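Local coordinates for protein erythromycin dehydratase (Saccharopolyspora erythraea, PDB 3EL6) that probably removes water from a beta-hydroxyacyl intermediate during assembly of the erythromycin polyketide, using a domain with a double hotdog fold, at residues 52-57 against 87-92; 212-217 against 230-235; 235-240 against 277-282. One frame throughout, in Å; residues are numbered along the deposited sequence.

Contact 1 of 3, residues 52-57 against 87-92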
ATOM      1  N   ALA A  52       3.938   4.279  -2.149  1.00 21.70           N
ATOM      2  CA  ALA A  52       3.953   3.776  -0.827  1.00 20.71           C
ATOM      3  C   ALA A  52       2.657   4.101  -0.124  1.00 21.34           C
ATOM      4  O   ALA A  52       1.978   5.048  -0.517  1.00 22.75           O
ATOM      5  CB  ALA A  52       5.137   4.347  -0.056  1.00 22.04           C
ATOM      6  N   VAL A  53       2.309   3.313   0.901  1.00 20.73           N
ATOM      7  CA  VAL A  53       1.161   3.635   1.753  1.00 21.33           C
ATOM      8  C   VAL A  53       1.622   3.778   3.212  1.00 21.50           C
ATOM      9  O   VAL A  53       2.401   2.962   3.708  1.00 21.97           O
ATOM     10  CB  VAL A  53       0.039   2.547   1.676  1.00 21.97           C
ATOM     11  CG1 VAL A  53      -1.204   2.976   2.493  1.00 23.15           C
ATOM     12  CG2 VAL A  53      -0.315   2.290   0.203  1.00 21.48           C
ATOM     13  N   PHE A  54       1.141   4.820   3.866  1.00 22.65           N
ATOM     14  CA  PHE A  54       1.574   5.170   5.252  1.00 23.01           C
ATOM     15  C   PHE A  54       0.377   5.150   6.153  1.00 25.29           C
ATOM     16  O   PHE A  54      -0.673   5.698   5.754  1.00 27.22           O
ATOM     17  CB  PHE A  54       2.183   6.616   5.257  1.00 21.99           C
ATOM     18  CG  PHE A  54       3.362   6.766   4.336  1.00 22.76           C
ATOM     19  CD1 PHE A  54       3.192   7.174   2.999  1.00 21.47           C
ATOM     20  CD2 PHE A  54       4.671   6.492   4.810  1.00 19.92           C
ATOM     21  CE1 PHE A  54       4.300   7.289   2.122  1.00 21.31           C
ATOM     22  CE2 PHE A  54       5.787   6.615   3.928  1.00 22.23           C
ATOM     23  CZ  PHE A  54       5.594   7.023   2.591  1.00 20.68           C
ATOM     24  N   THR A  55       0.493   4.552   7.345  1.00 25.94           N
ATOM     25  CA  THR A  55      -0.637   4.650   8.285  1.00 27.94           C
ATOM     26  C   THR A  55      -0.202   5.293   9.620  1.00 26.72           C
ATOM     27  O   THR A  55       0.965   5.218   9.993  1.00 24.83           O
ATOM     28  CB  THR A  55      -1.402   3.326   8.404  1.00 29.63           C
ATOM     29  OG1 THR A  55      -1.545   2.771   7.060  1.00 33.30           O
ATOM     30  CG2 THR A  55      -2.852   3.528   9.041  1.00 32.05           C
ATOM     31  N   GLY A  56      -1.120   6.011  10.238  1.00 27.68           N
ATOM     32  CA  GLY A  56      -0.825   6.686  11.520  1.00 27.77           C
ATOM     33  C   GLY A  56      -2.109   6.949  12.280  1.00 27.61           C
ATOM     34  O   GLY A  56      -3.204   6.480  11.898  1.00 27.69           O
ATOM     35  N   ARG A  57      -2.003   7.707  13.365  1.00 25.48           N
ATOM     36  CA  ARG A  57      -3.131   7.877  14.267  1.00 25.95           C
ATOM     37  C   ARG A  57      -2.845   9.146  14.989  1.00 25.19           C
ATOM     38  O   ARG A  57      -1.691   9.392  15.284  1.00 23.79           O
ATOM     39  CB  ARG A  57      -3.136   6.721  15.249  1.00 28.16           C
ATOM     40  CG  ARG A  57      -4.419   6.589  16.049  1.00 34.61           C
ATOM     41  CD  ARG A  57      -4.496   5.161  16.748  1.00 42.27           C
ATOM     42  NE  ARG A  57      -4.762   4.065  15.781  1.00 49.72           N
ATOM     43  CZ  ARG A  57      -4.100   2.896  15.685  1.00 52.35           C
ATOM     44  NH1 ARG A  57      -3.097   2.605  16.502  1.00 54.57           N
ATOM     45  NH2 ARG A  57      -4.433   2.006  14.752  1.00 50.98           N
ATOM     46  N   LEU A  87       4.846  16.184   3.578  1.00 15.91           N
ATOM     47  CA  LEU A  87       6.283  16.398   3.411  1.00 15.12           C
ATOM     48  C   LEU A  87       7.093  15.181   3.881  1.00 16.99           C
ATOM     49  O   LEU A  87       8.132  14.850   3.291  1.00 17.42           O
ATOM     50  CB  LEU A  87       6.702  17.677   4.205  1.00 16.47           C
ATOM     51  CG  LEU A  87       6.194  18.991   3.585  1.00 18.88           C
ATOM     52  CD1 LEU A  87       6.399  20.145   4.631  1.00 19.15           C
ATOM     53  CD2 LEU A  87       7.025  19.328   2.292  1.00 20.72           C
ATOM     54  N   ALA A  88       6.625  14.536   4.951  1.00 16.86           N
ATOM     55  CA  ALA A  88       7.309  13.353   5.525  1.00 17.71           C
ATOM     56  C   ALA A  88       7.184  12.221   4.524  1.00 17.36           C
ATOM     57  O   ALA A  88       8.157  11.488   4.280  1.00 18.67           O
ATOM     58  CB  ALA A  88       6.649  12.925   6.837  1.00 18.86           C
ATOM     59  N   ALA A  89       5.985  12.073   3.959  1.00 16.21           N
ATOM     60  CA  ALA A  89       5.761  11.079   2.886  1.00 17.63           C
ATOM     61  C   ALA A  89       6.683  11.363   1.686  1.00 19.34           C
ATOM     62  O   ALA A  89       7.346  10.453   1.165  1.00 20.07           O
ATOM     63  CB  ALA A  89       4.275  11.059   2.435  1.00 17.25           C
ATOM     64  N   GLY A  90       6.759  12.615   1.262  1.00 20.12           N
ATOM     65  CA  GLY A  90       7.609  12.942   0.109  1.00 17.85           C
ATOM     66  C   GLY A  90       9.046  12.621   0.403  1.00 19.33           C
ATOM     67  O   GLY A  90       9.748  12.052  -0.438  1.00 19.34           O
ATOM     68  N   GLU A  91       9.537  12.989   1.584  1.00 18.93           N
ATOM     69  CA  GLU A  91      10.921  12.665   1.891  1.00 20.30           C
ATOM     70  C   GLU A  91      11.161  11.150   1.865  1.00 20.26           C
ATOM     71  O   GLU A  91      12.200  10.649   1.362  1.00 22.06           O
ATOM     72  CB  GLU A  91      11.336  13.277   3.257  1.00 21.19           C
ATOM     73  CG  GLU A  91      12.817  13.052   3.576  1.00 25.27           C
ATOM     74  CD  GLU A  91      13.805  13.757   2.556  1.00 28.14           C
ATOM     75  OE1 GLU A  91      14.833  13.136   2.248  1.00 34.17           O
ATOM     76  OE2 GLU A  91      13.609  14.918   2.092  1.00 27.66           O
ATOM     77  N   ASP A  92      10.233  10.390   2.410  1.00 19.76           N
ATOM     78  CA  ASP A  92      10.367   8.922   2.427  1.00 21.13           C
ATOM     79  C   ASP A  92      10.428   8.362   0.971  1.00 20.51           C
ATOM     80  O   ASP A  92      11.247   7.474   0.675  1.00 21.11           O
ATOM     81  CB  ASP A  92       9.150   8.286   3.160  1.00 20.88           C
ATOM     82  CG  ASP A  92       9.291   6.740   3.289  1.00 28.26           C
ATOM     83  OD1 ASP A  92       9.810   6.287   4.320  1.00 28.83           O
ATOM     84  OD2 ASP A  92       8.914   6.005   2.337  1.00 27.65           O
TER
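Asp92 OD2 is shared between a salt bridge to Arg33 NH1 and the edge of the Phe54 ring. Across the contact it lies 3.5 Å from Phe54 CZ, and 3.6 Å separates it from Phe54 CE2. These two carbons lie at the far end of the ring. Asp92 CG sits in the ring plane, also 3.6 Å from Phe54 CE2. The carboxylate is turned almost square to the ring, with 88° between the planes. Its negative charge therefore meets the C-H rim, which is the slightly positive part of the ring, and this is probably mildly favourable. Asp92 CG is anti to the backbone N (chi1 -176°), which carries the carboxylate out from the helix to the end of the ring. The salt bridge to Arg33 secures the acid from outside the two segments.

Ala89, one helical turn earlier, packs beside the same ring. Its CB is 3.8 Å from Phe54 CE1, and its CA lies over one face. Phe54 thus reaches from its strand to the helix and is touched both at an edge and over a face. The contact is small, burying 145 Å² in all.

In a hotdog fold a curved antiparallel sheet wraps a long helix. Here strand 52-58 lies between strands 40-45 and 114-123, and helix 79-93 packs on the face where Phe54 projects. Met118 of strand 114-123 touches both Phe54 and Ala89, while Ala43 of strand 40-45 and Val93 of the helix also pack on the ring. Val53 instead meets Val46 of the second subunit.

Contact 2 of 3, residues 212-217 against 230-235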
ATOM      1  N   ALA A 212       7.953  37.941  11.077  1.00 23.44           N
ATOM      2  CA  ALA A 212       7.515  37.482  12.435  1.00 22.93           C
ATOM      3  C   ALA A 212       8.580  36.547  12.983  1.00 22.90           C
ATOM      4  O   ALA A 212       9.272  35.901  12.224  1.00 23.48           O
ATOM      5  CB  ALA A 212       6.145  36.778  12.368  1.00 22.57           C
ATOM      6  N   GLU A 213       8.727  36.477  14.316  1.00 22.02           N
ATOM      7  CA  GLU A 213       9.533  35.461  14.959  1.00 22.63           C
ATOM      8  C   GLU A 213       8.497  34.474  15.491  1.00 22.55           C
ATOM      9  O   GLU A 213       7.543  34.881  16.153  1.00 22.47           O
ATOM     10  CB  GLU A 213      10.293  36.079  16.140  1.00 24.97           C
ATOM     11  CG  GLU A 213      11.509  36.919  15.644  1.00 26.50           C
ATOM     12  CD  GLU A 213      12.215  37.660  16.757  1.00 31.36           C
ATOM     13  OE1 GLU A 213      11.791  37.554  17.956  1.00 29.71           O
ATOM     14  OE2 GLU A 213      13.196  38.365  16.411  1.00 30.84           O
ATOM     15  N   VAL A 214       8.711  33.182  15.226  1.00 22.21           N
ATOM     16  CA  VAL A 214       7.708  32.175  15.550  1.00 22.50           C
ATOM     17  C   VAL A 214       8.491  31.025  16.188  1.00 20.09           C
ATOM     18  O   VAL A 214       9.496  30.612  15.660  1.00 19.58           O
ATOM     19  CB  VAL A 214       7.004  31.712  14.286  1.00 23.63           C
ATOM     20  CG1 VAL A 214       6.065  30.619  14.670  1.00 26.92           C
ATOM     21  CG2 VAL A 214       6.225  32.868  13.621  1.00 26.48           C
ATOM     22  N   SER A 215       8.053  30.496  17.335  1.00 20.35           N
ATOM     23  CA  SER A 215       8.810  29.422  17.990  1.00 18.45           C
ATOM     24  C   SER A 215       7.873  28.674  18.953  1.00 19.00           C
ATOM     25  O   SER A 215       6.863  29.219  19.395  1.00 18.58           O
ATOM     26  CB  SER A 215      10.039  29.907  18.787  1.00 19.24           C
ATOM     27  OG  SER A 215       9.615  30.831  19.812  1.00 19.16           O
ATOM     28  N   ILE A 216       8.206  27.406  19.181  1.00 19.37           N
ATOM     29  CA  ILE A 216       7.490  26.562  20.092  1.00 21.69           C
ATOM     30  C   ILE A 216       8.546  25.897  20.958  1.00 24.19           C
ATOM     31  O   ILE A 216       9.740  25.968  20.697  1.00 24.66           O
ATOM     32  CB  ILE A 216       6.661  25.471  19.338  1.00 20.19           C
ATOM     33  CG1 ILE A 216       7.583  24.598  18.474  1.00 23.17           C
ATOM     34  CG2 ILE A 216       5.552  26.143  18.509  1.00 21.61           C
ATOM     35  CD1 ILE A 216       6.852  23.322  17.973  1.00 28.23           C
ATOM     36  N   ALA A 217       8.130  25.225  22.025  1.00 26.77           N
ATOM     37  CA  ALA A 217       9.100  24.460  22.758  1.00 32.75           C
ATOM     38  C   ALA A 217       9.409  23.098  22.076  1.00 37.08           C
ATOM     39  O   ALA A 217       8.498  22.351  21.740  1.00 38.10           O
ATOM     40  CB  ALA A 217       8.619  24.239  24.185  1.00 32.14           C
ATOM     41  N   LEU A 230       4.413  25.024  12.111  1.00 21.35           N
ATOM     42  CA  LEU A 230       3.968  25.378  10.732  1.00 20.65           C
ATOM     43  C   LEU A 230       2.635  26.076  10.726  1.00 21.50           C
ATOM     44  O   LEU A 230       2.377  26.997   9.921  1.00 21.68           O
ATOM     45  CB  LEU A 230       3.837  24.073   9.937  1.00 20.43           C
ATOM     46  CG  LEU A 230       3.494  24.269   8.451  1.00 21.51           C
ATOM     47  CD1 LEU A 230       4.649  25.024   7.870  1.00 21.90           C
ATOM     48  CD2 LEU A 230       3.485  22.835   7.908  1.00 22.51           C
ATOM     49  N   ASP A 231       1.713  25.687  11.632  1.00 22.12           N
ATOM     50  CA  ASP A 231       0.462  26.451  11.711  1.00 23.32           C
ATOM     51  C   ASP A 231       0.724  27.903  12.138  1.00 22.63           C
ATOM     52  O   ASP A 231       0.064  28.815  11.668  1.00 22.50           O
ATOM     53  CB  ASP A 231      -0.517  25.852  12.730  1.00 22.55           C
ATOM     54  CG  ASP A 231      -1.795  26.617  12.801  1.00 28.78           C
ATOM     55  OD1 ASP A 231      -2.665  26.362  11.950  1.00 29.45           O
ATOM     56  OD2 ASP A 231      -1.952  27.515  13.685  1.00 32.62           O
ATOM     57  N   ALA A 232       1.650  28.086  13.072  1.00 23.18           N
ATOM     58  CA  ALA A 232       1.992  29.455  13.538  1.00 23.74           C
ATOM     59  C   ALA A 232       2.700  30.270  12.405  1.00 23.40           C
ATOM     60  O   ALA A 232       2.505  31.477  12.247  1.00 24.62           O
ATOM     61  CB  ALA A 232       2.822  29.371  14.781  1.00 23.22           C
ATOM     62  N   VAL A 233       3.478  29.612  11.565  1.00 23.70           N
ATOM     63  CA  VAL A 233       3.954  30.279  10.328  1.00 24.07           C
ATOM     64  C   VAL A 233       2.814  30.761   9.451  1.00 23.97           C
ATOM     65  O   VAL A 233       2.825  31.906   8.999  1.00 24.39           O
ATOM     66  CB  VAL A 233       4.855  29.336   9.510  1.00 24.20           C
ATOM     67  CG1 VAL A 233       5.118  29.896   8.141  1.00 26.41           C
ATOM     68  CG2 VAL A 233       6.142  29.088  10.268  1.00 25.52           C
ATOM     69  N   ALA A 234       1.822  29.907   9.213  1.00 22.77           N
ATOM     70  CA  ALA A 234       0.629  30.308   8.489  1.00 23.58           C
ATOM     71  C   ALA A 234      -0.163  31.381   9.212  1.00 24.37           C
ATOM     72  O   ALA A 234      -0.880  32.203   8.585  1.00 24.07           O
ATOM     73  CB  ALA A 234      -0.271  29.051   8.221  1.00 23.86           C
ATOM     74  N   GLN A 235      -0.070  31.390  10.541  1.00 24.27           N
ATOM     75  CA  GLN A 235      -0.752  32.471  11.290  1.00 24.61           C
ATOM     76  C   GLN A 235      -0.283  33.868  10.900  1.00 25.67           C
ATOM     77  O   GLN A 235      -1.013  34.813  11.117  1.00 25.81           O
ATOM     78  CB  GLN A 235      -0.638  32.290  12.798  1.00 24.62           C
ATOM     79  CG  GLN A 235      -1.488  31.170  13.403  1.00 23.96           C
ATOM     80  CD  GLN A 235      -1.166  31.058  14.891  1.00 27.99           C
ATOM     81  OE1 GLN A 235      -0.998  32.086  15.545  1.00 26.51           O
ATOM     82  NE2 GLN A 235      -0.981  29.820  15.403  1.00 25.46           N
TER
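Val214 on strand 209-215 meets Ala232 and the start of Val233 on helix 227-235. Leu230 points away from the strand and packs on Ser80 and Val83 of helix 79-93, so helix 227-235 has a second neighbour.

Asp231 comes next and takes no part in the touch on the strand. It ends the His-Pro-x-x-x-Asp sequence that starts at His226 and is familiar in polyketide synthase dehydratases. Its OD2 accepts a bond from Gln235 NE2 one turn later.

Ala232 carries the contact. Its CB points toward the strand and lies 3.5 Å from Val214 CG1, closer than usual for two methyl carbons. Val214 CG1 is anti to its own backbone N (chi1 176°), and this puts that branch, not CG2, against the helix. With no longer side chain in between, the backbones come close, 6.6 Å from Val214 CA to Ala232 CA. This close seating joins the helix of the second hotdog to the sheet that wraps it.

Val233 follows. Its backbone N is 4.2 Å from Val214 CG1, so the same methyl also sits close to the Ala232-Val233 peptide. The Val233 side chain packs on Val269 of strand 266-273, which also touches Val214.

Gln235 lies one turn after Asp231. The bond from its NE2 to Asp231 OD2 is 3.0 Å long and nearly straight, at 165°. Asp231 OD2 lies only 11° out of the amide plane. NE2 also bonds to Phe197 O, and OE1 bonds to Tyr183 OH. Three partners thus fix the rotation of this buried amide.

Contact 3 of 3, residues 235-240 against 277-282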
ATOM      1  N   GLN A 235      -0.070  31.390  10.541  1.00 24.27           N
ATOM      2  CA  GLN A 235      -0.752  32.471  11.290  1.00 24.61           C
ATOM      3  C   GLN A 235      -0.283  33.868  10.900  1.00 25.67           C
ATOM      4  O   GLN A 235      -1.013  34.813  11.117  1.00 25.81           O
ATOM      5  CB  GLN A 235      -0.638  32.290  12.798  1.00 24.62           C
ATOM      6  CG  GLN A 235      -1.488  31.170  13.403  1.00 23.96           C
ATOM      7  CD  GLN A 235      -1.166  31.058  14.891  1.00 27.99           C
ATOM      8  OE1 GLN A 235      -0.998  32.086  15.545  1.00 26.51           O
ATOM      9  NE2 GLN A 235      -0.981  29.820  15.403  1.00 25.46           N
ATOM     10  N   THR A 236       0.903  33.985  10.310  1.00 25.56           N
ATOM     11  CA  THR A 236       1.371  35.311   9.954  1.00 28.32           C
ATOM     12  C   THR A 236       0.409  35.969   8.951  1.00 28.98           C
ATOM     13  O   THR A 236       0.389  37.210   8.817  1.00 28.38           O
ATOM     14  CB  THR A 236       2.793  35.321   9.433  1.00 28.95           C
ATOM     15  OG1 THR A 236       2.847  34.581   8.207  1.00 30.15           O
ATOM     16  CG2 THR A 236       3.786  34.658  10.460  1.00 29.74           C
ATOM     17  N   LEU A 237      -0.375  35.161   8.210  1.00 28.89           N
ATOM     18  CA  LEU A 237      -1.295  35.740   7.237  1.00 30.16           C
ATOM     19  C   LEU A 237      -2.362  36.587   7.916  1.00 31.73           C
ATOM     20  O   LEU A 237      -2.959  37.471   7.274  1.00 33.40           O
ATOM     21  CB  LEU A 237      -1.976  34.664   6.368  1.00 28.85           C
ATOM     22  CG  LEU A 237      -1.170  34.295   5.087  1.00 31.59           C
ATOM     23  CD1 LEU A 237       0.190  33.775   5.380  1.00 26.73           C
ATOM     24  CD2 LEU A 237      -1.947  33.272   4.161  1.00 30.06           C
ATOM     25  N   SER A 238      -2.626  36.329   9.196  1.00 32.18           N
ATOM     26  CA  SER A 238      -3.607  37.118   9.921  1.00 33.20           C
ATOM     27  C   SER A 238      -3.117  38.540  10.248  1.00 34.86           C
ATOM     28  O   SER A 238      -3.927  39.407  10.596  1.00 35.28           O
ATOM     29  CB  SER A 238      -4.052  36.402  11.204  1.00 34.12           C
ATOM     30  OG  SER A 238      -3.054  36.514  12.230  1.00 34.74           O
ATOM     31  N   LEU A 239      -1.821  38.784  10.114  1.00 34.55           N
ATOM     32  CA  LEU A 239      -1.224  40.068  10.508  1.00 36.05           C
ATOM     33  C   LEU A 239      -1.153  41.094   9.368  1.00 38.01           C
ATOM     34  O   LEU A 239      -0.791  42.257   9.594  1.00 38.19           O
ATOM     35  CB  LEU A 239       0.186  39.847  11.054  1.00 33.63           C
ATOM     36  CG  LEU A 239       0.289  38.935  12.287  1.00 33.87           C
ATOM     37  CD1 LEU A 239       1.750  38.741  12.693  1.00 29.51           C
ATOM     38  CD2 LEU A 239      -0.548  39.498  13.437  1.00 33.19           C
ATOM     39  N   GLY A 240      -1.454  40.654   8.149  1.00 39.86           N
ATOM     40  CA  GLY A 240      -1.276  41.496   6.967  1.00 43.00           C
ATOM     41  C   GLY A 240      -2.611  42.007   6.465  1.00 45.47           C
ATOM     42  O   GLY A 240      -3.627  41.924   7.174  1.00 45.40           O
ATOM     43  N   ASP A 277      -6.234  36.539  -1.843  1.00 44.70           N
ATOM     44  CA  ASP A 277      -6.407  35.620  -0.739  1.00 43.07           C
ATOM     45  C   ASP A 277      -5.159  34.764  -0.504  1.00 39.97           C
ATOM     46  O   ASP A 277      -5.275  33.700   0.097  1.00 39.69           O
ATOM     47  CB  ASP A 277      -7.609  34.703  -0.965  1.00 43.91           C
ATOM     48  CG  ASP A 277      -8.913  35.463  -1.177  1.00 48.81           C
ATOM     49  OD1 ASP A 277      -9.310  36.219  -0.262  1.00 51.99           O
ATOM     50  OD2 ASP A 277      -9.552  35.268  -2.244  1.00 53.92           O
ATOM     51  N   ALA A 278      -3.983  35.216  -0.949  1.00 36.52           N
ATOM     52  CA  ALA A 278      -2.766  34.374  -0.803  1.00 34.14           C
ATOM     53  C   ALA A 278      -1.527  35.176  -0.393  1.00 33.23           C
ATOM     54  O   ALA A 278      -1.427  36.352  -0.739  1.00 32.69           O
ATOM     55  CB  ALA A 278      -2.492  33.625  -2.121  1.00 33.68           C
ATOM     56  N   MET A 279      -0.576  34.540   0.298  1.00 29.02           N
ATOM     57  CA  MET A 279       0.733  35.120   0.522  1.00 28.25           C
ATOM     58  C   MET A 279       1.782  34.072   0.330  1.00 26.84           C
ATOM     59  O   MET A 279       1.489  32.879   0.540  1.00 27.19           O
ATOM     60  CB  MET A 279       0.888  35.674   1.965  1.00 28.00           C
ATOM     61  CG  MET A 279      -0.161  36.765   2.335  1.00 31.55           C
ATOM     62  SD  MET A 279       0.226  37.621   3.916  1.00 33.93           S
ATOM     63  CE  MET A 279       1.583  38.706   3.386  1.00 33.62           C
ATOM     64  N   ALA A 280       2.994  34.506  -0.026  1.00 25.33           N
ATOM     65  CA  ALA A 280       4.170  33.643  -0.162  1.00 25.42           C
ATOM     66  C   ALA A 280       4.888  33.664   1.165  1.00 25.55           C
ATOM     67  O   ALA A 280       4.843  34.659   1.863  1.00 25.50           O
ATOM     68  CB  ALA A 280       5.091  34.167  -1.207  1.00 26.92           C
ATOM     69  N   LEU A 281       5.553  32.586   1.520  1.00 24.04           N
ATOM     70  CA  LEU A 281       6.225  32.567   2.806  1.00 24.21           C
ATOM     71  C   LEU A 281       7.666  32.200   2.639  1.00 23.18           C
ATOM     72  O   LEU A 281       8.024  31.278   1.895  1.00 24.33           O
ATOM     73  CB  LEU A 281       5.539  31.545   3.741  1.00 23.33           C
ATOM     74  CG  LEU A 281       4.121  31.829   4.192  1.00 24.61           C
ATOM     75  CD1 LEU A 281       3.435  30.627   4.858  1.00 23.08           C
ATOM     76  CD2 LEU A 281       4.152  33.005   5.233  1.00 26.57           C
ATOM     77  N   ARG A 282       8.542  32.858   3.382  1.00 21.78           N
ATOM     78  CA  ARG A 282       9.913  32.477   3.360  1.00 22.43           C
ATOM     79  C   ARG A 282      10.347  32.289   4.796  1.00 23.64           C
ATOM     80  O   ARG A 282      10.176  33.212   5.588  1.00 25.06           O
ATOM     81  CB  ARG A 282      10.747  33.615   2.738  1.00 23.40           C
ATOM     82  CG  ARG A 282      12.207  33.266   2.621  1.00 25.50           C
ATOM     83  CD  ARG A 282      12.878  34.072   1.497  1.00 33.39           C
ATOM     84  NE  ARG A 282      14.229  33.568   1.182  1.00 37.23           N
ATOM     85  CZ  ARG A 282      14.522  32.734   0.189  1.00 42.42           C
ATOM     86  NH1 ARG A 282      13.563  32.281  -0.628  1.00 42.63           N
ATOM     87  NH2 ARG A 282      15.791  32.333   0.022  1.00 46.25           N
TER
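Leu237 and Met279 lie side by side and run past each other in opposite directions, each from its own backbone. Leu237 CG is 3.8 Å from Met279 SD and just as far from Met279 CG. The methionine leaves its strand with CG anti to the carbonyl carbon (chi1 -59°). With an extended CB-CG bond (chi2 -169°), this sets the sulfur beside the leucine, 4.1 Å from Leu237 CA. Leu237 does not start out toward the strand, but its CG and CD1 reach it. CD1 comes to 4.0 Å from Met279 CB.

Leu281, two residues further along the strand, points to the same side. It meets both Thr236 and Leu237 at an angle, with a single methyl, CD2, doing the touching. That methyl is 4.0 Å from Leu237 CD1 and 3.6 Å from Thr236 OG1. The hydroxyl approach is plain packing, because OG1 is hydrogen-bonded to Val233 O.

The contact belongs to the second hotdog. Segment 235-240 continues from helix 227-235, and strand 278-284 runs between strands 266-273 and 290-299 of the sheet around it. Met279 and Leu281, on the face of the strand turned to the segment, pack against it. Ala271 of the neighbouring strand touches Thr236, Met279 and Leu281, and Leu297 and Val299 pack on Leu237 from the other neighbour.

The turn that presents Leu237 is held by its own bonds. Gln235 O accepts from both Ser238 N and Ser238 OG. The hydroxyl bond is 2.9 Å long and meets the carbonyl almost head-on, at 163°. The Ser238 side chain itself points away from the strand, and Leu239 N bonds to Thr236 O.

How the contacts relate
The contacts follow one another along the chain. Contact 1 closes before contact 2 opens, and contact 3 comes last. Contact 1 joins helix 79-93 to its strands in the first hotdog. Contacts 2 and 3 belong to the second hotdog, on the opposite side of the chain's centre. Contact 1 lies about 23 Å from contact 2 and about 27 Å from contact 3, centre to centre, and touches neither. Contacts 2 and 3 have centres about 12 Å apart, share Gln235, and meet directly where Ala212 packs on Thr236 and Val233 on Leu281. Together they seat helix 227-235 and its continuation on strands 209-215 and 278-284. Each half of the double hotdog thus has its own helix packed on strands.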